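Local coordinates for protein urocanate hydratase (Paenibacillus sp. Soil724D2, PDB 7NED) that catalyses the hydration of thiourocanate in bacterial ergothioneine catabolism, probably with NAD+ as its electrophilic cofactor, as in the urocanase family, at residues 351-362 against 424-433; 3-13 against 24-33. All coordinates share one frame; numbering follows the deposited sequence.

Overall arrangement
Interaction 2 closes first. The chain runs through loop 3-13, turns, and enters helix 17-31, whose second half runs back alongside the loop, so this is a short, local closure within the N-terminal part. Interaction 1 opens much later and joins 351-362 to 424-433 across a mostly helical excursion of 61 residues. The two contacts follow in series and neither nest nor cross. The centres of interaction 1 and interaction 2 are about 12 Å apart, and the two touch. G9 N probably bonds S357 O, R24 NH1 probably bonds L356 O, and M25 packs on A429. Helix 17-31 and its leading loop are thus tied to the strand pair that reaches the urocanate pocket.

Interaction 1: residues 351-362 against 424-433; sequences FRWVALSGELSD and LQGPIAFSRD. With URO ((2E)-3-(1H-imidazol-4-yl)acrylic acid), chain B.
R352 places CG between its backbone N and carbonyl carbon (chi1 58°), and a bend at chi3 lays its guanidinium along the backbone of R432 and D433. D433 N lies over one face, off-centre. The two terminal nitrogens hold the urocanate carboxylate: NH1 of R352 bonds URO OAB at 2.9 Å, and NH2 of R352 bonds URO OAA at 2.6 Å. Both bonds are fairly straight. NH1 also gives a bond to Q128 O, which helps fix the group. Just past the facing strand 428-432, D433 OD2 comes to 3.0 Å from URO CAD.

The opposite face of the sheet carries aromatic residues. F351 CZ meets F430 CD2 at 3.3 Å. Their planes are only 16° apart, but the rings are slid so far that they barely overlap. W353 CB makes an off-centre CH-pi contact with the F430 ring, while its indole packs on I363 and I366 of helix 360-373.

Beyond the strands, D362 OD1 accepts Q425 N at 2.9 Å on its syn side. S357 OG gives a bond to D362 OD2 at 2.7 Å and accepts one from E359 N, an ST turn.

R352-S431 and V354-A429 are hydrogen-bonded pairs of an antiparallel strand pair inside the mixed sheet, and its R352-D433 end forms part of the urocanate pocket.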
loop_
_atom_site.group_PDB
_atom_site.type_symbol
_atom_site.label_atom_id
_atom_site.label_comp_id
_atom_site.label_asym_id
_atom_site.label_seq_id
_atom_site.Cartn_x
_atom_site.Cartn_y
_atom_site.Cartn_z
ATOM N N PHE A 351 -12.861 -16.083 9.378
ATOM C CA PHE A 351 -14.099 -15.471 8.918
ATOM C C PHE A 351 -15.050 -15.292 10.101
ATOM O O PHE A 351 -15.043 -16.086 11.036
ATOM C CB PHE A 351 -14.642 -16.347 7.777
ATOM C CG PHE A 351 -15.850 -15.807 7.094
ATOM C CD1 PHE A 351 -15.674 -14.654 6.292
ATOM C CD2 PHE A 351 -16.914 -16.627 6.796
ATOM C CE1 PHE A 351 -16.695 -14.133 5.528
ATOM C CE2 PHE A 351 -17.938 -16.153 5.970
ATOM C CZ PHE A 351 -17.826 -14.896 5.317
ATOM N N ARG A 352 -15.800 -14.201 10.111
ATOM C CA ARG A 352 -16.628 -13.886 11.275
ATOM C C ARG A 352 -17.870 -13.151 10.800
ATOM O O ARG A 352 -17.904 -12.600 9.701
ATOM C CB ARG A 352 -15.840 -13.041 12.286
ATOM C CG ARG A 352 -15.328 -11.722 11.625
ATOM C CD ARG A 352 -14.321 -10.957 12.478
ATOM N NE ARG A 352 -13.114 -11.726 12.826
ATOM C CZ ARG A 352 -12.110 -11.228 13.546
ATOM N NH1 ARG A 352 -12.144 -9.958 13.956
ATOM N NH2 ARG A 352 -11.082 -11.998 13.888
ATOM N N TRP A 353 -18.896 -13.121 11.642
ATOM C CA TRP A 353 -20.110 -12.415 11.273
ATOM C C TRP A 353 -20.758 -11.859 12.525
ATOM O O TRP A 353 -20.515 -12.333 13.626
ATOM C CB TRP A 353 -21.073 -13.323 10.498
ATOM C CG TRP A 353 -21.252 -14.683 11.086
ATOM C CD1 TRP A 353 -22.291 -15.100 11.870
ATOM C CD2 TRP A 353 -20.408 -15.827 10.893
ATOM N NE1 TRP A 353 -22.145 -16.423 12.165
ATOM C CE2 TRP A 353 -20.989 -16.890 11.604
ATOM C CE3 TRP A 353 -19.204 -16.048 10.196
ATOM C CZ2 TRP A 353 -20.420 -18.158 11.660
ATOM C CZ3 TRP A 353 -18.630 -17.323 10.245
ATOM C CH2 TRP A 353 -19.242 -18.362 10.968
ATOM N N VAL A 354 -21.540 -10.803 12.350
ATOM C CA VAL A 354 -22.122 -10.071 13.468
ATOM C C VAL A 354 -23.614 -9.910 13.241
ATOM O O VAL A 354 -24.032 -9.483 12.161
ATOM C CB VAL A 354 -21.454 -8.699 13.631
ATOM C CG1 VAL A 354 -22.146 -7.858 14.737
ATOM C CG2 VAL A 354 -19.965 -8.897 13.957
ATOM N N ALA A 355 -24.411 -10.207 14.273
ATOM C CA ALA A 355 -25.863 -10.032 14.185
ATOM C C ALA A 355 -26.177 -8.570 14.493
ATOM O O ALA A 355 -26.260 -8.174 15.652
ATOM C CB ALA A 355 -26.569 -10.965 15.165
ATOM N N LEU A 356 -26.331 -7.752 13.452
ATOM C CA LEU A 356 -26.558 -6.324 13.652
ATOM C C LEU A 356 -27.871 -6.031 14.373
ATOM O O LEU A 356 -28.023 -4.948 14.967
ATOM C CB LEU A 356 -26.538 -5.626 12.300
ATOM C CG LEU A 356 -25.185 -5.788 11.600
ATOM C CD1 LEU A 356 -25.319 -5.618 10.076
ATOM C CD2 LEU A 356 -24.163 -4.808 12.155
ATOM N N SER A 357 -28.829 -6.961 14.329
ATOM C CA SER A 357 -30.058 -6.742 15.095
ATOM C C SER A 357 -29.789 -6.680 16.593
ATOM O O SER A 357 -30.584 -6.090 17.339
ATOM C CB SER A 357 -31.072 -7.840 14.789
ATOM O OG SER A 357 -30.655 -9.105 15.308
ATOM N N GLY A 358 -28.679 -7.251 17.039
ATOM C CA GLY A 358 -28.407 -7.426 18.447
ATOM C C GLY A 358 -28.980 -8.690 19.040
ATOM O O GLY A 358 -28.794 -8.914 20.243
ATOM N N GLU A 359 -29.653 -9.524 18.243
ATOM C CA GLU A 359 -30.333 -10.724 18.742
ATOM C C GLU A 359 -29.409 -11.935 18.654
ATOM O O GLU A 359 -28.997 -12.339 17.560
ATOM C CB GLU A 359 -31.625 -11.004 17.962
ATOM C CG GLU A 359 -32.721 -9.973 18.185
ATOM C CD GLU A 359 -33.119 -9.929 19.662
ATOM O OE1 GLU A 359 -33.528 -10.984 20.181
ATOM O OE2 GLU A 359 -32.965 -8.872 20.306
ATOM N N LEU A 360 -29.133 -12.541 19.808
ATOM C CA LEU A 360 -28.340 -13.766 19.843
ATOM C C LEU A 360 -29.006 -14.892 19.059
ATOM O O LEU A 360 -28.320 -15.784 18.534
ATOM C CB LEU A 360 -28.115 -14.164 21.304
ATOM C CG LEU A 360 -27.417 -15.496 21.572
ATOM C CD1 LEU A 360 -25.969 -15.415 20.996
ATOM C CD2 LEU A 360 -27.409 -15.697 23.061
ATOM N N SER A 361 -30.341 -14.879 18.977
ATOM C CA SER A 361 -31.034 -15.923 18.227
ATOM C C SER A 361 -30.588 -15.939 16.779
ATOM O O SER A 361 -30.599 -17.000 16.127
ATOM C CB SER A 361 -32.550 -15.731 18.308
ATOM O OG SER A 361 -32.959 -14.456 17.853
ATOM N N ASP A 362 -30.190 -14.778 16.258
ATOM C CA ASP A 362 -29.674 -14.729 14.886
ATOM C C ASP A 362 -28.387 -15.539 14.760
ATOM O O ASP A 362 -28.249 -16.379 13.860
ATOM C CB ASP A 362 -29.432 -13.282 14.460
ATOM C CG ASP A 362 -30.707 -12.559 14.055
ATOM O OD1 ASP A 362 -31.785 -13.201 14.021
ATOM O OD2 ASP A 362 -30.624 -11.332 13.766
ATOM N N LEU A 424 -33.770 -14.605 9.866
ATOM C CA LEU A 424 -32.973 -13.818 10.792
ATOM C C LEU A 424 -33.699 -12.497 10.995
ATOM O O LEU A 424 -34.364 -12.012 10.087
ATOM C CB LEU A 424 -31.547 -13.575 10.238
ATOM C CG LEU A 424 -30.776 -14.872 9.982
ATOM C CD1 LEU A 424 -29.524 -14.684 9.100
ATOM C CD2 LEU A 424 -30.397 -15.486 11.292
ATOM N N GLN A 425 -33.546 -11.906 12.174
ATOM C CA GLN A 425 -34.314 -10.714 12.509
ATOM C C GLN A 425 -33.820 -9.500 11.753
ATOM O O GLN A 425 -34.592 -8.568 11.502
ATOM C CB GLN A 425 -34.210 -10.416 14.003
ATOM C CG GLN A 425 -34.714 -11.514 14.885
ATOM C CD GLN A 425 -36.087 -11.261 15.462
ATOM O OE1 GLN A 425 -36.805 -10.344 15.050
ATOM N NE2 GLN A 425 -36.463 -12.097 16.421
ATOM N N GLY A 426 -32.534 -9.458 11.447
ATOM C CA GLY A 426 -31.933 -8.291 10.855
ATOM C C GLY A 426 -30.708 -8.685 10.070
ATOM O O GLY A 426 -30.274 -9.844 10.081
ATOM N N PRO A 427 -30.100 -7.714 9.397
ATOM C CA PRO A 427 -28.944 -8.017 8.549
ATOM C C PRO A 427 -27.745 -8.525 9.330
ATOM O O PRO A 427 -27.617 -8.346 10.541
ATOM C CB PRO A 427 -28.629 -6.668 7.877
ATOM C CG PRO A 427 -29.951 -5.944 7.908
ATOM C CD PRO A 427 -30.544 -6.324 9.252
ATOM N N ILE A 428 -26.827 -9.133 8.590
ATOM C CA ILE A 428 -25.639 -9.756 9.163
ATOM C C ILE A 428 -24.419 -9.139 8.494
ATOM O O ILE A 428 -24.370 -9.009 7.264
ATOM C CB ILE A 428 -25.645 -11.285 8.970
ATOM C CG1 ILE A 428 -26.907 -11.913 9.586
ATOM C CG2 ILE A 428 -24.335 -11.900 9.477
ATOM C CD1 ILE A 428 -26.958 -11.834 11.135
ATOM N N ALA A 429 -23.439 -8.758 9.289
ATOM C CA ALA A 429 -22.192 -8.250 8.726
ATOM C C ALA A 429 -21.181 -9.378 8.726
ATOM O O ALA A 429 -21.094 -10.132 9.700
ATOM C CB ALA A 429 -21.665 -7.069 9.537
ATOM N N PHE A 430 -20.437 -9.509 7.623
ATOM C CA PHE A 430 -19.375 -10.496 7.483
ATOM C C PHE A 430 -18.025 -9.795 7.416
ATOM O O PHE A 430 -17.874 -8.769 6.746
ATOM C CB PHE A 430 -19.557 -11.335 6.223
ATOM C CG PHE A 430 -20.646 -12.364 6.336
ATOM C CD1 PHE A 430 -21.946 -12.081 5.914
ATOM C CD2 PHE A 430 -20.365 -13.623 6.903
ATOM C CE1 PHE A 430 -22.955 -13.066 6.042
ATOM C CE2 PHE A 430 -21.335 -14.574 7.014
ATOM C CZ PHE A 430 -22.645 -14.288 6.603
ATOM N N SER A 431 -17.037 -10.348 8.096
ATOM C CA SER A 431 -15.705 -9.774 7.922
ATOM C C SER A 431 -14.695 -10.855 8.288
ATOM O O SER A 431 -14.986 -12.054 8.183
ATOM C CB SER A 431 -15.557 -8.480 8.739
ATOM O OG SER A 431 -14.280 -7.855 8.511
ATOM N N ARG A 432 -13.498 -10.436 8.671
ATOM C CA ARG A 432 -12.493 -11.399 9.050
ATOM C C ARG A 432 -11.355 -10.621 9.683
ATOM O O ARG A 432 -11.262 -9.398 9.557
ATOM C CB ARG A 432 -12.001 -12.211 7.847
ATOM C CG ARG A 432 -11.543 -11.278 6.650
ATOM C CD ARG A 432 -10.556 -11.963 5.659
ATOM N NE ARG A 432 -10.310 -11.097 4.493
ATOM C CZ ARG A 432 -9.485 -10.043 4.494
ATOM N NH1 ARG A 432 -8.829 -9.726 5.602
ATOM N NH2 ARG A 432 -9.315 -9.305 3.379
ATOM N N ASP A 433 -10.501 -11.345 10.381
ATOM C CA ASP A 433 -9.231 -10.745 10.755
ATOM C C ASP A 433 -8.419 -10.486 9.492
ATOM O O ASP A 433 -8.713 -11.032 8.424
ATOM C CB ASP A 433 -8.460 -11.669 11.707
ATOM C CG ASP A 433 -7.310 -10.943 12.417
ATOM O OD1 ASP A 433 -7.184 -9.694 12.291
ATOM O OD2 ASP A 433 -6.541 -11.620 13.115
HETATM O OAA URO B . -9.494 -10.741 15.552
HETATM C CAI URO B . -9.276 -9.457 15.581
HETATM O OAB URO B . -10.130 -8.663 15.594
HETATM C CAC URO B . -7.890 -8.960 15.562
HETATM C CAD URO B . -6.896 -9.808 15.521
HETATM C CAJ URO B . -5.640 -9.154 15.512
HETATM C CAF URO B . -4.413 -9.690 15.765
HETATM N NAH URO B . -3.459 -8.710 15.844
HETATM C CAE URO B . -4.112 -7.590 15.631
HETATM N NAG URO B . -5.431 -7.803 15.428
HETATM O O HOH W 1 -28.819 -9.407 12.904
HETATM O O HOH W 2 -35.001 -12.711 18.621
#

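Interaction 2: residues 3-13 against 24-33; sequences RITAARGLELR and RMLENVLENG. With EDO (1,2-ethanediol), chain D.
E31 and E27 are the main acceptors for loop 3-13. R8 meets E31 end-on in a two-bond salt bridge: R8 NH1 to E31 OE1 is 2.9 Å, and R8 NH2 to E31 OE2 is 3.0 Å. NH1 uses the syn lone pair of OE1. A6 N reaches the same OE1 at 2.9 Å on the anti side, so this oxygen has two donors. R8 NH1 gives a further bond to A6 O, which joins the arginine to its own loop.

One turn back, R13 grips E27 in the same end-on way. R13 NH1 bonds E27 OE2 at 2.7 Å, and R13 NH2 bonds E27 OE1 at 2.9 Å. A7 N bonds E27 OE1 at 3.1 Å from the opposite face of the carboxylate plane. The methyl of A7 sits over the centre of the R13 guanidinium.

R24 runs extended from CG to NE (chi2 -173°, chi3 -176°), which carries its guanidinium out to the loop. Its NH1 bonds G9 O at 2.7 Å and also L356 O. R24 NE and R13 NE both pair with E20, so this carboxylate probably balances the two neighbouring arginines.

At the helix end, R3 NH2 bonds E31 O at 2.8 Å, with the oxygen in the guanidinium plane.

I4 adds an apolar contact, CD1 against L30 CD1. I4 also packs on W52 of helix 52-64, and L30 on Y55 of that helix. The loop thus lies along helix 17-31, meeting helix 52-64 at I4 and, at G9, the turn after strand 351-355 through S357.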
loop_
_atom_site.group_PDB
_atom_site.type_symbol
_atom_site.label_atom_id
_atom_site.label_comp_id
_atom_site.label_asym_id
_atom_site.label_seq_id
_atom_site.Cartn_x
_atom_site.Cartn_y
_atom_site.Cartn_z
ATOM N N ARG A 3 -21.021 4.866 28.486
ATOM C CA ARG A 3 -20.203 4.121 27.536
ATOM C C ARG A 3 -20.936 3.963 26.211
ATOM O O ARG A 3 -22.152 3.748 26.180
ATOM C CB ARG A 3 -19.862 2.756 28.130
ATOM C CG ARG A 3 -18.596 2.148 27.600
ATOM C CD ARG A 3 -17.880 1.319 28.668
ATOM N NE ARG A 3 -16.657 0.775 28.093
ATOM C CZ ARG A 3 -16.667 -0.186 27.182
ATOM N NH1 ARG A 3 -15.529 -0.634 26.658
ATOM N NH2 ARG A 3 -17.824 -0.679 26.776
ATOM N N ILE A 4 -20.194 4.080 25.102
ATOM C CA ILE A 4 -20.808 3.907 23.795
ATOM C C ILE A 4 -21.172 2.448 23.616
ATOM O O ILE A 4 -20.379 1.546 23.938
ATOM C CB ILE A 4 -19.859 4.366 22.678
ATOM C CG1 ILE A 4 -19.750 5.894 22.671
ATOM C CG2 ILE A 4 -20.341 3.842 21.338
ATOM C CD1 ILE A 4 -18.438 6.402 22.058
ATOM N N THR A 5 -22.361 2.208 23.090
ATOM C CA THR A 5 -22.787 0.861 22.730
ATOM C C THR A 5 -23.404 0.899 21.345
ATOM O O THR A 5 -23.912 1.940 20.899
ATOM C CB THR A 5 -23.822 0.294 23.727
ATOM O OG1 THR A 5 -24.939 1.194 23.788
ATOM C CG2 THR A 5 -23.200 0.117 25.109
ATOM N N ALA A 6 -23.345 -0.234 20.657
ATOM C CA ALA A 6 -24.004 -0.331 19.368
ATOM C C ALA A 6 -25.514 -0.262 19.533
ATOM O O ALA A 6 -26.095 -0.878 20.444
ATOM C CB ALA A 6 -23.622 -1.643 18.667
ATOM N N ALA A 7 -26.154 0.455 18.613
ATOM C CA ALA A 7 -27.601 0.409 18.518
ATOM C C ALA A 7 -28.067 -1.030 18.329
ATOM O O ALA A 7 -27.497 -1.787 17.547
ATOM C CB ALA A 7 -28.085 1.286 17.353
ATOM N N ARG A 8 -29.105 -1.405 19.064
ATOM C CA ARG A 8 -29.797 -2.677 18.911
ATOM C C ARG A 8 -31.138 -2.433 18.248
ATOM O O ARG A 8 -31.699 -1.336 18.354
ATOM C CB ARG A 8 -30.072 -3.333 20.268
ATOM C CG ARG A 8 -29.077 -4.362 20.681
ATOM C CD ARG A 8 -27.763 -3.730 20.859
ATOM N NE ARG A 8 -26.875 -4.625 21.587
ATOM C CZ ARG A 8 -25.635 -4.316 21.944
ATOM N NH1 ARG A 8 -25.144 -3.128 21.643
ATOM N NH2 ARG A 8 -24.915 -5.177 22.660
ATOM N N GLY A 9 -31.673 -3.483 17.624
ATOM C CA GLY A 9 -32.995 -3.427 17.037
ATOM C C GLY A 9 -32.966 -3.046 15.569
ATOM O O GLY A 9 -31.935 -3.092 14.886
ATOM N N LEU A 10 -34.134 -2.633 15.083
ATOM C CA LEU A 10 -34.341 -2.511 13.653
ATOM C C LEU A 10 -34.622 -1.091 13.208
ATOM O O LEU A 10 -35.043 -0.890 12.061
ATOM C CB LEU A 10 -35.470 -3.438 13.207
ATOM C CG LEU A 10 -35.204 -4.902 13.549
ATOM C CD1 LEU A 10 -36.400 -5.736 13.161
ATOM C CD2 LEU A 10 -33.923 -5.441 12.871
ATOM N N GLU A 11 -34.397 -0.107 14.065
ATOM C CA GLU A 11 -34.655 1.268 13.709
ATOM C C GLU A 11 -33.418 1.806 13.006
ATOM O O GLU A 11 -32.341 1.860 13.599
ATOM C CB GLU A 11 -35.000 2.116 14.930
ATOM C CG GLU A 11 -35.363 3.529 14.533
ATOM C CD GLU A 11 -35.751 4.408 15.704
ATOM O OE1 GLU A 11 -35.616 3.985 16.867
ATOM O OE2 GLU A 11 -36.245 5.520 15.452
ATOM N N LEU A 12 -33.576 2.188 11.753
ATOM C CA LEU A 12 -32.464 2.783 11.007
ATOM C C LEU A 12 -32.141 4.193 11.488
ATOM O O LEU A 12 -33.038 5.030 11.636
ATOM C CB LEU A 12 -32.815 2.807 9.525
ATOM C CG LEU A 12 -32.735 1.504 8.738
ATOM C CD1 LEU A 12 -33.120 1.796 7.275
ATOM C CD2 LEU A 12 -31.312 0.977 8.814
ATOM N N ARG A 13 -30.855 4.481 11.715
ATOM C CA ARG A 13 -30.431 5.858 11.871
ATOM C C ARG A 13 -29.831 6.420 10.588
ATOM O O ARG A 13 -29.707 7.639 10.455
ATOM C CB ARG A 13 -29.409 5.974 13.007
ATOM C CG ARG A 13 -30.021 5.453 14.321
ATOM C CD ARG A 13 -28.938 5.234 15.325
ATOM N NE ARG A 13 -28.096 4.146 14.870
ATOM C CZ ARG A 13 -26.949 3.838 15.445
ATOM N NH1 ARG A 13 -26.538 4.556 16.476
ATOM N NH2 ARG A 13 -26.229 2.821 14.996
ATOM N N ARG A 24 -22.974 0.629 13.116
ATOM C CA ARG A 24 -23.061 -0.243 14.288
ATOM C C ARG A 24 -21.772 -1.002 14.534
ATOM O O ARG A 24 -21.454 -1.320 15.683
ATOM C CB ARG A 24 -24.224 -1.209 14.129
ATOM C CG ARG A 24 -25.539 -0.471 14.200
ATOM C CD ARG A 24 -26.720 -1.437 14.219
ATOM N NE ARG A 24 -27.970 -0.673 14.180
ATOM C CZ ARG A 24 -29.163 -1.180 14.496
ATOM N NH1 ARG A 24 -29.288 -2.467 14.871
ATOM N NH2 ARG A 24 -30.231 -0.402 14.435
ATOM N N MET A 25 -21.036 -1.360 13.473
ATOM C CA MET A 25 -19.758 -2.022 13.704
ATOM C C MET A 25 -18.767 -1.070 14.367
ATOM O O MET A 25 -17.967 -1.470 15.235
ATOM C CB MET A 25 -19.231 -2.543 12.362
ATOM C CG MET A 25 -20.009 -3.724 11.888
ATOM S SD MET A 25 -19.284 -4.309 10.387
ATOM C CE MET A 25 -17.986 -5.442 10.963
ATOM N N LEU A 26 -18.793 0.194 13.962
ATOM C CA LEU A 26 -17.983 1.195 14.656
ATOM C C LEU A 26 -18.355 1.265 16.138
ATOM O O LEU A 26 -17.488 1.205 17.023
ATOM C CB LEU A 26 -18.140 2.565 13.976
ATOM C CG LEU A 26 -17.597 3.779 14.718
ATOM C CD1 LEU A 26 -16.102 3.649 15.041
ATOM C CD2 LEU A 26 -17.860 5.058 13.940
ATOM N N GLU A 27 -19.651 1.374 16.426
ATOM C CA GLU A 27 -20.080 1.408 17.811
ATOM C C GLU A 27 -19.652 0.143 18.529
ATOM O O GLU A 27 -19.231 0.183 19.696
ATOM C CB GLU A 27 -21.590 1.571 17.870
ATOM C CG GLU A 27 -22.039 2.922 17.368
ATOM C CD GLU A 27 -23.530 3.006 17.199
ATOM O OE1 GLU A 27 -24.183 2.005 16.874
ATOM O OE2 GLU A 27 -24.070 4.105 17.418
ATOM N N ASN A 28 -19.762 -0.994 17.836
ATOM C CA ASN A 28 -19.502 -2.295 18.446
ATOM C C ASN A 28 -18.029 -2.475 18.819
ATOM O O ASN A 28 -17.726 -3.090 19.849
ATOM C CB ASN A 28 -19.954 -3.409 17.498
ATOM C CG ASN A 28 -19.915 -4.779 18.152
ATOM O OD1 ASN A 28 -20.444 -4.957 19.262
ATOM N ND2 ASN A 28 -19.295 -5.764 17.468
ATOM N N VAL A 29 -17.085 -1.985 17.995
ATOM C CA VAL A 29 -15.688 -2.146 18.406
ATOM C C VAL A 29 -15.392 -1.241 19.596
ATOM O O VAL A 29 -14.502 -1.542 20.401
ATOM C CB VAL A 29 -14.674 -1.898 17.263
ATOM C CG1 VAL A 29 -14.960 -2.803 16.062
ATOM C CG2 VAL A 29 -14.646 -0.431 16.842
ATOM N N LEU A 30 -16.091 -0.103 19.717
ATOM C CA LEU A 30 -15.897 0.731 20.900
ATOM C C LEU A 30 -16.561 0.085 22.119
ATOM O O LEU A 30 -15.990 0.066 23.220
ATOM C CB LEU A 30 -16.431 2.150 20.645
ATOM C CG LEU A 30 -15.593 2.992 19.662
ATOM C CD1 LEU A 30 -16.300 4.294 19.251
ATOM C CD2 LEU A 30 -14.230 3.309 20.225
ATOM N N GLU A 31 -17.729 -0.521 21.917
ATOM C CA GLU A 31 -18.389 -1.225 23.009
ATOM C C GLU A 31 -17.510 -2.346 23.554
ATOM O O GLU A 31 -17.435 -2.550 24.776
ATOM C CB GLU A 31 -19.739 -1.773 22.537
ATOM C CG GLU A 31 -20.493 -2.598 23.624
ATOM C CD GLU A 31 -21.908 -2.978 23.203
ATOM O OE1 GLU A 31 -22.377 -2.511 22.124
ATOM O OE2 GLU A 31 -22.557 -3.757 23.943
ATOM N N ASN A 32 -16.857 -3.105 22.669
ATOM C CA ASN A 32 -15.964 -4.165 23.100
ATOM C C ASN A 32 -14.541 -3.688 23.321
ATOM O O ASN A 32 -13.650 -4.520 23.492
ATOM C CB ASN A 32 -15.974 -5.315 22.093
ATOM C CG ASN A 32 -17.293 -6.070 22.116
ATOM O OD1 ASN A 32 -17.910 -6.180 23.164
ATOM N ND2 ASN A 32 -17.751 -6.531 20.958
ATOM N N GLY A 33 -14.311 -2.389 23.331
ATOM C CA GLY A 33 -12.959 -1.893 23.360
ATOM C C GLY A 33 -12.370 -1.977 24.748
ATOM O O GLY A 33 -13.075 -1.864 25.752
HETATM C C1 EDO D . -13.534 2.274 29.162
HETATM O O1 EDO D . -12.891 3.364 28.564
HETATM C C2 EDO D . -14.124 1.388 28.107
HETATM O O2 EDO D . -13.193 0.486 27.544
#